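Local coordinates for berberine bridge enzyme-like 28 (Arabidopsis thaliana, PDB 5D79), which acts as an FAD-dependent oxidoreductase of the berberine bridge enzyme-like family and is involved in adaptation to salt stress, at residues I253-V258 with E332-I337; P281-I286 with L305-V310; R287-R292 with K397-P402. All blocks are in the same frame, centred on the assembly; numbering follows the deposited sequence.

In the fold
All three contacts belong to one seven-stranded antiparallel sheet. Contact 1 pairs strand 331-334, at one edge of the sheet, with strand 253-260. Strand 298-306 comes next and pairs with 284-292 in contact 2; strand 284-292 then pairs with 396-402 in contact 3. The centres of contacts 1 and 2 are about 9 Å apart, and Thr254 O lies 2.6 Å from Tyr306 N in a probable hydrogen bond. Contact 3 is centred about 18 Å from each. It meets contact 2 where Phe285 CE1 packs 3.8 Å from Pro402 CD. The Arg287 side chain of contact 3 lies about 5 Å from the bound FAD, that of Phe285 about 9 Å and that of Trp336 about 13 Å.

Contact 1: I253-V258 with E332-I337; sequences ITVFKV and EEMSWI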
loop_
_atom_site.group_PDB
_atom_site.type_symbol
_atom_site.label_atom_id
_atom_site.label_comp_id
_atom_site.label_asym_id
_atom_site.label_seq_id
_atom_site.Cartn_x
_atom_site.Cartn_y
_atom_site.Cartn_z
ATOM N N ILE A 253 11.922 -21.294 -6.380
ATOM C CA ILE A 253 12.068 -20.726 -5.048
ATOM C C ILE A 253 11.360 -21.608 -4.017
ATOM O O ILE A 253 10.769 -22.638 -4.360
ATOM C CB ILE A 253 11.543 -19.285 -5.003
ATOM C CG1 ILE A 253 10.124 -19.183 -5.579
ATOM C CG2 ILE A 253 12.464 -18.400 -5.821
ATOM C CD1 ILE A 253 8.981 -19.579 -4.651
ATOM N N THR A 254 11.433 -21.210 -2.754
ATOM C CA THR A 254 10.877 -22.032 -1.690
ATOM C C THR A 254 10.030 -21.207 -0.737
ATOM O O THR A 254 10.522 -20.236 -0.152
ATOM C CB THR A 254 11.991 -22.737 -0.878
ATOM O OG1 THR A 254 12.839 -23.488 -1.752
ATOM C CG2 THR A 254 11.393 -23.676 0.145
ATOM N N VAL A 255 8.763 -21.603 -0.578
ATOM C CA VAL A 255 7.921 -21.065 0.492
ATOM C C VAL A 255 7.810 -22.060 1.662
ATOM O O VAL A 255 8.085 -23.250 1.509
ATOM C CB VAL A 255 6.501 -20.699 -0.003
ATOM C CG1 VAL A 255 6.574 -19.655 -1.113
ATOM C CG2 VAL A 255 5.720 -21.954 -0.445
ATOM N N PHE A 256 7.416 -21.555 2.831
ATOM C CA PHE A 256 7.235 -22.386 4.026
ATOM C C PHE A 256 6.207 -21.805 4.997
ATOM O O PHE A 256 5.979 -20.596 5.053
ATOM C CB PHE A 256 8.571 -22.594 4.754
ATOM C CG PHE A 256 9.178 -21.324 5.324
ATOM C CD1 PHE A 256 10.030 -20.540 4.557
ATOM C CD2 PHE A 256 8.921 -20.938 6.640
ATOM C CE1 PHE A 256 10.591 -19.399 5.083
ATOM C CE2 PHE A 256 9.485 -19.796 7.169
ATOM C CZ PHE A 256 10.317 -19.025 6.392
ATOM N N LYS A 257 5.583 -22.681 5.767
ATOM C CA LYS A 257 4.604 -22.254 6.742
ATOM C C LYS A 257 4.796 -23.096 7.982
ATOM O O LYS A 257 4.961 -24.315 7.897
ATOM C CB LYS A 257 3.184 -22.390 6.187
ATOM C CG LYS A 257 2.077 -21.927 7.124
ATOM C CD LYS A 257 0.719 -21.913 6.424
ATOM C CE LYS A 257 0.713 -20.922 5.250
ATOM N NZ LYS A 257 -0.553 -20.904 4.441
ATOM N N VAL A 258 4.821 -22.438 9.132
ATOM C CA VAL A 258 4.832 -23.133 10.406
ATOM C C VAL A 258 3.778 -22.505 11.307
ATOM O O VAL A 258 3.705 -21.290 11.433
ATOM C CB VAL A 258 6.212 -23.084 11.078
ATOM C CG1 VAL A 258 6.117 -23.535 12.529
ATOM C CG2 VAL A 258 7.207 -23.936 10.304
ATOM N N GLU A 332 7.670 -25.872 0.525
ATOM C CA GLU A 332 7.204 -26.177 -0.811
ATOM C C GLU A 332 7.991 -25.398 -1.863
ATOM O O GLU A 332 7.985 -24.163 -1.859
ATOM C CB GLU A 332 5.711 -25.864 -0.953
ATOM C CG GLU A 332 5.156 -26.355 -2.276
ATOM C CD GLU A 332 3.649 -26.377 -2.323
ATOM O OE1 GLU A 332 2.998 -25.983 -1.335
ATOM O OE2 GLU A 332 3.117 -26.793 -3.366
ATOM N N GLU A 333 8.664 -26.124 -2.757
ATOM C CA GLU A 333 9.347 -25.509 -3.884
ATOM C C GLU A 333 8.349 -25.209 -4.992
ATOM O O GLU A 333 7.536 -26.049 -5.347
ATOM C CB GLU A 333 10.480 -26.413 -4.405
ATOM C CG GLU A 333 11.766 -26.357 -3.559
ATOM C CD GLU A 333 12.958 -27.064 -4.205
ATOM O OE1 GLU A 333 12.733 -27.947 -5.057
ATOM O OE2 GLU A 333 14.119 -26.735 -3.859
ATOM N N MET A 334 8.404 -23.995 -5.525
ATOM C CA MET A 334 7.516 -23.579 -6.611
ATOM C C MET A 334 8.157 -22.397 -7.328
ATOM O O MET A 334 9.252 -21.978 -6.957
ATOM C CB MET A 334 6.127 -23.200 -6.081
ATOM C CG MET A 334 6.138 -22.022 -5.102
ATOM S SD MET A 334 4.522 -21.669 -4.394
ATOM C CE MET A 334 4.173 -23.200 -3.565
ATOM N N SER A 335 7.487 -21.862 -8.348
ATOM C CA SER A 335 7.992 -20.668 -9.033
ATOM C C SER A 335 7.639 -19.412 -8.228
ATOM O O SER A 335 6.809 -19.464 -7.330
ATOM C CB SER A 335 7.431 -20.584 -10.451
ATOM O OG SER A 335 6.045 -20.301 -10.420
ATOM N N TRP A 336 8.271 -18.285 -8.531
ATOM C CA TRP A 336 7.945 -17.075 -7.795
ATOM C C TRP A 336 6.497 -16.674 -8.058
ATOM O O TRP A 336 5.777 -16.297 -7.140
ATOM C CB TRP A 336 8.894 -15.924 -8.147
ATOM C CG TRP A 336 8.347 -14.615 -7.717
ATOM C CD1 TRP A 336 8.419 -14.054 -6.470
ATOM C CD2 TRP A 336 7.597 -13.703 -8.529
ATOM N NE1 TRP A 336 7.760 -12.847 -6.459
ATOM C CE2 TRP A 336 7.242 -12.609 -7.707
ATOM C CE3 TRP A 336 7.183 -13.710 -9.874
ATOM C CZ2 TRP A 336 6.502 -11.527 -8.187
ATOM C CZ3 TRP A 336 6.447 -12.636 -10.344
ATOM C CH2 TRP A 336 6.112 -11.558 -9.504
ATOM N N ILE A 337 6.058 -16.774 -9.303
ATOM C CA ILE A 337 4.703 -16.378 -9.613
ATOM C C ILE A 337 3.716 -17.292 -8.873
ATOM O O ILE A 337 2.638 -16.856 -8.473
ATOM C CB ILE A 337 4.428 -16.388 -11.151
ATOM C CG1 ILE A 337 3.037 -15.811 -11.452
ATOM C CG2 ILE A 337 4.584 -17.790 -11.758
ATOM C CD1 ILE A 337 2.857 -14.384 -10.948
#
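Trp336 meets Ile253 with its backbone N and CB, while its indole ring stays clear of the strand. The indole sits against Leu191 and makes an edge-to-face contact with Tyr157. The flat carboxylate of Glu333 also finds its partner outside the pair: OE2 accepts a hydrogen bond from the backbone N of Val310. The stem of Glu333 passes Thr254 at a slant, with Glu333 CG 3.6 Å from Thr254 OG1. That hydroxyl is hydrogen-bonded to Gly308 O. Ile253 has CG1 tucked between its backbone N and carbonyl carbon (chi1 51°), which carries this branch toward the end of strand 331-334 and Ser335. There CG1 of Ile253 lies 3.2 Å from Met334 O, and CD1 of Ile253 lies 3.5 Å from Ser335 O. CD1 also packs on Met334 CG. The Met334 chain bends at its last torsion (chi3 61°), and its CE comes 3.7 Å from Val255 CG2. These two side chains cross at about a right angle. Four backbone hydrogen bonds hold the strands, two between Ile253 and Met334 and two between Val255 and Glu332. In the first pair, Ile253 N reaches Met334 O at 2.8 Å. Ser335 then caps the next helix through OG to Glu338 N. Helix 336-343 lays Ser339 and Trp342 on the face bearing Ile253, Val255 and Met334. The arrangement is an antiparallel edge pairing that leads through Ser335 into a helix that this serine N-caps, at the border of the large antiparallel sheet of the substrate-binding domain in berberine bridge enzyme-like proteins.

Contact 2: P281-I286 with L305-V310; sequences PDDLFI and LYIGPV
Asp283 and Ile307 cross at about a right angle near the open end of the beta hairpin formed by strands 284-292 and 298-306. The CB of Asp283 is directed at the partner segment. Its CG lies anti to its own carbonyl carbon (chi1 -72°), and this sets the carboxylate beside Ile307, with Asp283 OD1 3.6 Å from Ile307 CB. The same OD1 forms a salt bridge with Lys194. An alanine here keeps the CB but loses the carboxylate, which would probably leave Lys194 without this charge partner and open a gap beside Ile307.

Tyr306 is approached from two directions. Leu284 CB comes to the ring edge, in its plane, 4.0 Å from Tyr306 CD1, and the two side chains cross at about a right angle. Asp283 CB meets the ring at CE1, 3.9 Å away. Leu313 and Leu316 of helix 310-320 also pack on this tyrosine.

Phe285 and Leu305 project from the other side of the hairpin. They meet loosely at their CB atoms. The far end of the Phe285 ring extends beyond the hairpin partner, with Leu305 N at the ring edge, near its plane. Phe285 CB lies 3.5 Å from Leu305 O. Ser339 and Phe343 of helix 336-343 touch Leu305.

A type I turn from Pro281 to Leu284 leads into the first strand. An inverse gamma turn centred on Ile307 takes the second strand out of the sheet. Between them, Ile307 N donates to Asp283 O at 2.9 Å, and Phe285 N donates to Leu305 O. Leu305 N returns a bond to Phe285 O at 3.0 Å.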
loop_
_atom_site.group_PDB
_atom_site.type_symbol
_atom_site.label_atom_id
_atom_site.label_comp_id
_atom_site.label_asym_id
_atom_site.label_seq_id
_atom_site.Cartn_x
_atom_site.Cartn_y
_atom_site.Cartn_z
ATOM N N PRO A 281 20.050 -13.813 5.627
ATOM C CA PRO A 281 20.408 -13.345 4.280
ATOM C C PRO A 281 19.241 -12.683 3.562
ATOM O O PRO A 281 18.090 -12.944 3.906
ATOM C CB PRO A 281 20.840 -14.630 3.565
ATOM C CG PRO A 281 21.335 -15.507 4.651
ATOM C CD PRO A 281 20.427 -15.232 5.820
ATOM N N ASP A 282 19.560 -11.819 2.598
ATOM C CA ASP A 282 18.582 -11.071 1.813
ATOM C C ASP A 282 17.587 -11.990 1.129
ATOM O O ASP A 282 16.462 -11.591 0.836
ATOM C CB ASP A 282 19.279 -10.219 0.750
ATOM C CG ASP A 282 19.989 -9.022 1.325
ATOM O OD1 ASP A 282 20.000 -8.872 2.563
ATOM O OD2 ASP A 282 20.562 -8.237 0.536
ATOM N N ASP A 283 18.024 -13.215 0.858
ATOM C CA ASP A 283 17.202 -14.216 0.175
ATOM C C ASP A 283 16.050 -14.769 1.034
ATOM O O ASP A 283 15.093 -15.314 0.504
ATOM C CB ASP A 283 18.089 -15.377 -0.309
ATOM C CG ASP A 283 18.966 -14.998 -1.495
ATOM O OD1 ASP A 283 18.558 -14.116 -2.280
ATOM O OD2 ASP A 283 20.062 -15.585 -1.646
ATOM N N LEU A 284 16.147 -14.606 2.350
ATOM C CA LEU A 284 15.163 -15.152 3.283
ATOM C C LEU A 284 14.207 -14.105 3.867
ATOM O O LEU A 284 14.620 -13.183 4.564
ATOM C CB LEU A 284 15.869 -15.886 4.435
ATOM C CG LEU A 284 14.971 -16.563 5.479
ATOM C CD1 LEU A 284 13.964 -17.478 4.796
ATOM C CD2 LEU A 284 15.805 -17.363 6.474
ATOM N N PHE A 285 12.924 -14.296 3.586
ATOM C CA PHE A 285 11.847 -13.463 4.092
ATOM C C PHE A 285 11.032 -14.254 5.093
ATOM O O PHE A 285 10.462 -15.272 4.730
ATOM C CB PHE A 285 10.949 -12.994 2.938
ATOM C CG PHE A 285 9.723 -12.229 3.378
ATOM C CD1 PHE A 285 9.791 -10.871 3.639
ATOM C CD2 PHE A 285 8.498 -12.871 3.522
ATOM C CE1 PHE A 285 8.658 -10.169 4.040
ATOM C CE2 PHE A 285 7.364 -12.170 3.919
ATOM C CZ PHE A 285 7.449 -10.820 4.174
ATOM N N ILE A 286 10.976 -13.797 6.342
ATOM C CA ILE A 286 10.192 -14.476 7.374
ATOM C C ILE A 286 9.218 -13.530 8.093
ATOM O O ILE A 286 9.621 -12.686 8.900
ATOM C CB ILE A 286 11.092 -15.143 8.451
ATOM C CG1 ILE A 286 12.459 -15.518 7.899
ATOM C CG2 ILE A 286 10.413 -16.372 9.058
ATOM C CD1 ILE A 286 13.388 -15.941 8.984
ATOM N N LEU A 305 9.339 -16.703 2.308
ATOM C CA LEU A 305 9.747 -16.926 0.937
ATOM C C LEU A 305 11.267 -16.925 0.910
ATOM O O LEU A 305 11.911 -15.970 1.346
ATOM C CB LEU A 305 9.170 -15.853 0.009
ATOM C CG LEU A 305 9.739 -15.859 -1.409
ATOM C CD1 LEU A 305 9.279 -17.071 -2.144
ATOM C CD2 LEU A 305 9.349 -14.614 -2.161
ATOM N N TYR A 306 11.840 -18.015 0.433
ATOM C CA TYR A 306 13.275 -18.092 0.303
ATOM C C TYR A 306 13.641 -18.099 -1.175
ATOM O O TYR A 306 13.110 -18.912 -1.946
ATOM C CB TYR A 306 13.806 -19.333 1.015
ATOM C CG TYR A 306 15.300 -19.498 0.905
ATOM C CD1 TYR A 306 16.163 -18.657 1.597
ATOM C CD2 TYR A 306 15.844 -20.488 0.109
ATOM C CE1 TYR A 306 17.522 -18.805 1.495
ATOM C CE2 TYR A 306 17.203 -20.643 0.002
ATOM C CZ TYR A 306 18.038 -19.803 0.694
ATOM O OH TYR A 306 19.395 -19.970 0.580
ATOM N N ILE A 307 14.525 -17.182 -1.574
ATOM C CA ILE A 307 14.979 -17.106 -2.966
ATOM C C ILE A 307 16.111 -18.115 -3.213
ATOM O O ILE A 307 17.286 -17.748 -3.300
ATOM C CB ILE A 307 15.452 -15.685 -3.334
ATOM C CG1 ILE A 307 14.474 -14.660 -2.816
ATOM C CG2 ILE A 307 15.554 -15.522 -4.834
ATOM C CD1 ILE A 307 13.119 -14.803 -3.423
ATOM N N GLY A 308 15.731 -19.388 -3.323
ATOM C CA GLY A 308 16.675 -20.480 -3.481
ATOM C C GLY A 308 16.015 -21.813 -3.171
ATOM O O GLY A 308 14.817 -21.847 -2.881
ATOM N N PRO A 309 16.795 -22.910 -3.223
ATOM C CA PRO A 309 16.364 -24.312 -3.072
ATOM C C PRO A 309 15.954 -24.692 -1.650
ATOM O O PRO A 309 16.396 -24.054 -0.697
ATOM C CB PRO A 309 17.613 -25.119 -3.478
ATOM C CG PRO A 309 18.519 -24.155 -4.142
ATOM C CD PRO A 309 18.227 -22.817 -3.545
ATOM N N VAL A 310 15.159 -25.750 -1.509
ATOM C CA VAL A 310 14.657 -26.118 -0.199
ATOM C C VAL A 310 15.765 -26.591 0.748
ATOM O O VAL A 310 15.716 -26.312 1.937
ATOM C CB VAL A 310 13.568 -27.198 -0.302
ATOM C CG1 VAL A 310 14.058 -28.402 -1.092
ATOM C CG2 VAL A 310 13.083 -27.592 1.087
#

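Contact 3: R287-R292 with K397-P402; sequences RTTLER and KIILTP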
loop_
_atom_site.group_PDB
_atom_site.type_symbol
_atom_site.label_atom_id
_atom_site.label_comp_id
_atom_site.label_asym_id
_atom_site.label_seq_id
_atom_site.Cartn_x
_atom_site.Cartn_y
_atom_site.Cartn_z
ATOM N N ARG A 287 7.936 -13.708 7.813
ATOM C CA ARG A 287 6.864 -12.914 8.413
ATOM C C ARG A 287 6.144 -13.661 9.556
ATOM O O ARG A 287 6.000 -14.881 9.534
ATOM C CB ARG A 287 5.863 -12.501 7.321
ATOM C CG ARG A 287 4.436 -12.211 7.813
ATOM C CD ARG A 287 3.562 -11.547 6.744
ATOM N NE ARG A 287 4.103 -10.249 6.328
ATOM C CZ ARG A 287 3.657 -9.557 5.283
ATOM N NH1 ARG A 287 2.657 -10.041 4.550
ATOM N NH2 ARG A 287 4.206 -8.395 4.963
ATOM N N THR A 288 5.713 -12.913 10.563
ATOM C CA THR A 288 4.949 -13.458 11.666
ATOM C C THR A 288 3.581 -12.787 11.689
ATOM O O THR A 288 3.476 -11.559 11.729
ATOM C CB THR A 288 5.670 -13.245 13.024
ATOM O OG1 THR A 288 6.920 -13.959 13.038
ATOM C CG2 THR A 288 4.807 -13.716 14.185
ATOM N N THR A 289 2.529 -13.586 11.640
ATOM C CA THR A 289 1.191 -13.039 11.749
ATOM C C THR A 289 0.472 -13.633 12.945
ATOM O O THR A 289 0.353 -14.847 13.087
ATOM C CB THR A 289 0.359 -13.305 10.492
ATOM O OG1 THR A 289 1.119 -12.941 9.333
ATOM C CG2 THR A 289 -0.957 -12.509 10.544
ATOM N N LEU A 290 -0.002 -12.762 13.812
ATOM C CA LEU A 290 -0.848 -13.177 14.901
ATOM C C LEU A 290 -2.303 -12.958 14.508
ATOM O O LEU A 290 -2.683 -11.860 14.098
ATOM C CB LEU A 290 -0.497 -12.398 16.154
ATOM C CG LEU A 290 0.968 -12.466 16.543
ATOM C CD1 LEU A 290 1.147 -11.773 17.880
ATOM C CD2 LEU A 290 1.395 -13.897 16.632
ATOM N N GLU A 291 -3.112 -14.006 14.614
ATOM C CA GLU A 291 -4.490 -13.964 14.133
ATOM C C GLU A 291 -5.249 -15.198 14.599
ATOM O O GLU A 291 -4.666 -16.083 15.214
ATOM C CB GLU A 291 -4.523 -13.889 12.610
ATOM C CG GLU A 291 -3.951 -15.132 11.993
ATOM C CD GLU A 291 -3.999 -15.116 10.503
ATOM O OE1 GLU A 291 -4.434 -14.098 9.937
ATOM O OE2 GLU A 291 -3.602 -16.129 9.902
ATOM N N ARG A 292 -6.544 -15.254 14.296
ATOM C CA ARG A 292 -7.348 -16.443 14.566
ATOM C C ARG A 292 -7.055 -17.567 13.590
ATOM O O ARG A 292 -6.703 -17.328 12.434
ATOM C CB ARG A 292 -8.844 -16.131 14.496
ATOM C CG ARG A 292 -9.378 -15.262 15.596
ATOM C CD ARG A 292 -9.434 -15.964 16.945
ATOM N NE ARG A 292 -9.748 -14.983 17.978
ATOM C CZ ARG A 292 -10.978 -14.722 18.407
ATOM N NH1 ARG A 292 -12.009 -15.401 17.914
ATOM N NH2 ARG A 292 -11.174 -13.797 19.339
ATOM N N LYS A 397 -5.883 -8.880 12.692
ATOM C CA LYS A 397 -4.526 -9.366 12.497
ATOM C C LYS A 397 -3.488 -8.411 13.099
ATOM O O LYS A 397 -3.662 -7.186 13.078
ATOM C CB LYS A 397 -4.238 -9.560 10.997
ATOM C CG LYS A 397 -5.296 -10.336 10.239
ATOM C CD LYS A 397 -4.834 -10.761 8.853
ATOM C CE LYS A 397 -5.859 -11.719 8.244
ATOM N NZ LYS A 397 -5.442 -12.310 6.946
ATOM N N ILE A 398 -2.409 -8.977 13.636
ATOM C CA ILE A 398 -1.199 -8.198 13.899
ATOM C C ILE A 398 -0.063 -8.837 13.106
ATOM O O ILE A 398 0.294 -9.991 13.325
ATOM C CB ILE A 398 -0.895 -8.117 15.397
ATOM C CG1 ILE A 398 -1.938 -7.218 16.059
ATOM C CG2 ILE A 398 0.494 -7.553 15.646
ATOM C CD1 ILE A 398 -1.974 -7.318 17.560
ATOM N N ILE A 399 0.454 -8.090 12.138
ATOM C CA ILE A 399 1.356 -8.634 11.134
ATOM C C ILE A 399 2.742 -8.029 11.267
ATOM O O ILE A 399 2.900 -6.821 11.169
ATOM C CB ILE A 399 0.821 -8.381 9.694
ATOM C CG1 ILE A 399 -0.667 -8.734 9.589
ATOM C CG2 ILE A 399 1.602 -9.199 8.672
ATOM C CD1 ILE A 399 -1.395 -8.009 8.469
ATOM N N LEU A 400 3.745 -8.872 11.479
ATOM C CA LEU A 400 5.111 -8.403 11.655
ATOM C C LEU A 400 5.935 -8.709 10.400
ATOM O O LEU A 400 6.168 -9.868 10.057
ATOM C CB LEU A 400 5.757 -9.033 12.907
ATOM C CG LEU A 400 5.345 -8.532 14.300
ATOM C CD1 LEU A 400 3.891 -8.830 14.610
ATOM C CD2 LEU A 400 6.221 -9.153 15.354
ATOM N N THR A 401 6.367 -7.643 9.731
ATOM C CA THR A 401 7.079 -7.723 8.463
ATOM C C THR A 401 8.540 -7.310 8.622
ATOM O O THR A 401 8.827 -6.162 8.938
ATOM C CB THR A 401 6.393 -6.838 7.416
ATOM O OG1 THR A 401 5.074 -7.339 7.200
ATOM C CG2 THR A 401 7.134 -6.859 6.099
ATOM N N PRO A 402 9.473 -8.247 8.378
ATOM C CA PRO A 402 10.887 -7.968 8.650
ATOM C C PRO A 402 11.514 -6.994 7.648
ATOM O O PRO A 402 11.333 -7.132 6.441
ATOM C CB PRO A 402 11.527 -9.350 8.545
ATOM C CG PRO A 402 10.698 -10.038 7.484
ATOM C CD PRO A 402 9.288 -9.533 7.683
#
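Thr288 and Leu400 exchange two backbone hydrogen bonds, and so do Leu290 and Ile398, in an antiparallel pairing. Leu400 N to Thr288 O is the shortest of the four at 2.7 Å.

Among the polar side chains, Arg287 and Thr401 lie side by side. A bend in the arginine chain (chi3 -61°) turns the guanidinium to the threonine. Arg287 NH2 donates to Thr401 OG1 at 2.6 Å, a short but bent bond (133°), with the oxygen tilted 28° out of the guanidinium plane. Arg287 NE adds a weak second bond to the same oxygen. Glu291 and Lys397 also run alongside each other, but their salt bridge is long, with OE1 of Glu291 3.6 Å from NZ of Lys397.

In van der Waals packing, the Ile399 CG2 methyl lies over one face of the guanidinium, 3.6 Å from Arg287 NE. Ile399 CG1 rests against Thr289 CG2 at 3.9 Å.

The pair lies in the interior of the sheet, flanked by strands 298-306 and 425-434. Helix 263-276 covers the face of Thr288, Leu290 and Leu400 with Trp273 and Ile270, while Tyr188 from a loop touches Arg287 and Thr401.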